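Side-chain contact in putative metal binding protein (Coccidioides immitis, PDB 3CVG), which is of unconfirmed function but, as a member of the periplasmic-binding-protein superfamily crystallised with calcium, probably binds a metal ion or another small ligand: residues T207-S210 / L215-Q218. Sequence-based numbering, arbitrary orientation.
Sequences TYLS and LRDQ
Arg216 carries its aliphatic chain obliquely past the phenol of Tyr208: CG comes within 3.6 Å of Tyr208 CE1, and Arg216 CD lies 3.7 Å from Tyr208 CZ. With CG anti to the backbone N (chi1 171°), the Tyr208 side chain brings its CE1-CZ-OH end to the arginine methylenes. Beyond the methylenes the guanidinium is tilted 49° from the ring plane, and its CZ sits 5.2 Å from the ring centroid, at most a weak cation-pi attraction. One guanidinium face instead receives Tyr208 O, 3.2 Å above the plane, beside Leu209 CA. Leu209 O lies 2.9 Å from Arg216 NH2, but the angle is too poor for a hydrogen bond. At the guanidinium edge a water accepts from Arg216 NH1 at 2.9 Å and makes a weak, longer bond to Tyr208 OH. In this periplasmic-binding-protein fold the contact lies within the connection between strands 200-204 and 220-224, bringing short helices 205-208 and 213-216 together. Further out, Asp274 forms a salt bridge with Arg216 NH1, probably offsetting the nearby like charge of Arg213, while Ile211 O takes a hydrogen bond from NH2. Ser210 OG hydrogen-bonds to Gly206 O, back within helix 205-208.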
loop_
_atom_site.group_PDB
_atom_site.type_symbol
_atom_site.label_atom_id
_atom_site.label_comp_id
_atom_site.label_asym_id
_atom_site.label_seq_id
_atom_site.Cartn_x
_atom_site.Cartn_y
_atom_site.Cartn_z
ATOM N N THR A 207 -7.613 -1.887 4.224
ATOM C CA THR A 207 -7.981 -3.268 4.510
ATOM C C THR A 207 -8.762 -3.286 5.823
ATOM O O THR A 207 -9.776 -3.974 5.948
ATOM C CB THR A 207 -6.721 -4.145 4.642
ATOM O OG1 THR A 207 -5.994 -4.107 3.408
ATOM C CG2 THR A 207 -7.096 -5.592 4.967
ATOM N N TYR A 208 -8.282 -2.516 6.793
ATOM C CA TYR A 208 -8.929 -2.403 8.096
ATOM C C TYR A 208 -10.391 -1.956 7.952
ATOM O O TYR A 208 -11.301 -2.511 8.591
ATOM C CB TYR A 208 -8.168 -1.387 8.956
ATOM C CG TYR A 208 -8.855 -1.008 10.244
ATOM C CD1 TYR A 208 -9.038 -1.944 11.267
ATOM C CD2 TYR A 208 -9.327 0.289 10.446
ATOM C CE1 TYR A 208 -9.676 -1.599 12.453
ATOM C CE2 TYR A 208 -9.973 0.648 11.638
ATOM C CZ TYR A 208 -10.138 -0.302 12.634
ATOM O OH TYR A 208 -10.764 0.043 13.809
ATOM N N LEU A 209 -10.613 -0.948 7.114
ATOM C CA LEU A 209 -11.959 -0.428 6.903
ATOM C C LEU A 209 -12.809 -1.394 6.099
ATOM O O LEU A 209 -14.014 -1.193 5.954
ATOM C CB LEU A 209 -11.900 0.925 6.184
ATOM C CG LEU A 209 -11.180 2.032 6.962
ATOM C CD1 LEU A 209 -10.983 3.258 6.063
ATOM C CD2 LEU A 209 -11.977 2.388 8.204
ATOM N N SER A 210 -12.184 -2.452 5.592
ATOM C CA SER A 210 -12.895 -3.442 4.796
ATOM C C SER A 210 -13.428 -4.626 5.601
ATOM O O SER A 210 -14.283 -5.349 5.113
ATOM C CB SER A 210 -11.989 -3.985 3.685
ATOM O OG SER A 210 -11.606 -2.967 2.781
ATOM N N LEU A 215 -15.190 -7.687 13.948
ATOM C CA LEU A 215 -13.804 -8.132 14.049
ATOM C C LEU A 215 -12.885 -7.041 14.583
ATOM O O LEU A 215 -11.929 -7.328 15.300
ATOM C CB LEU A 215 -13.277 -8.613 12.692
ATOM C CG LEU A 215 -13.649 -10.033 12.256
ATOM C CD1 LEU A 215 -12.865 -10.408 11.007
ATOM C CD2 LEU A 215 -13.330 -11.011 13.387
ATOM N N ARG A 216 -13.176 -5.792 14.234
ATOM C CA ARG A 216 -12.349 -4.679 14.683
ATOM C C ARG A 216 -12.372 -4.567 16.201
ATOM O O ARG A 216 -11.470 -3.992 16.801
ATOM C CB ARG A 216 -12.821 -3.366 14.049
ATOM C CG ARG A 216 -12.796 -3.382 12.534
ATOM C CD ARG A 216 -13.333 -2.072 11.961
ATOM N NE ARG A 216 -13.925 -2.277 10.644
ATOM C CZ ARG A 216 -14.380 -1.297 9.870
ATOM N NH1 ARG A 216 -14.310 -0.037 10.284
ATOM N NH2 ARG A 216 -14.903 -1.577 8.686
ATOM N N ASP A 217 -13.406 -5.125 16.822
ATOM C CA ASP A 217 -13.513 -5.101 18.275
ATOM C C ASP A 217 -12.687 -6.223 18.899
ATOM O O ASP A 217 -12.455 -6.240 20.104
ATOM C CB ASP A 217 -14.974 -5.239 18.699
ATOM C CG ASP A 217 -15.731 -3.938 18.596
ATOM O OD1 ASP A 217 -15.366 -2.981 19.312
ATOM O OD2 ASP A 217 -16.692 -3.868 17.802
ATOM N N GLN A 218 -12.243 -7.157 18.066
ATOM C CA GLN A 218 -11.439 -8.286 18.523
ATOM C C GLN A 218 -9.952 -8.008 18.288
ATOM O O GLN A 218 -9.108 -8.906 18.368
ATOM C CB GLN A 218 -11.881 -9.555 17.785
ATOM C CG GLN A 218 -13.297 -10.005 18.165
ATOM C CD GLN A 218 -13.851 -11.068 17.238
ATOM O OE1 GLN A 218 -13.176 -12.049 16.925
ATOM N NE2 GLN A 218 -15.095 -10.887 16.804
HETATM O O HOH W 1 -13.723 1.363 12.798
#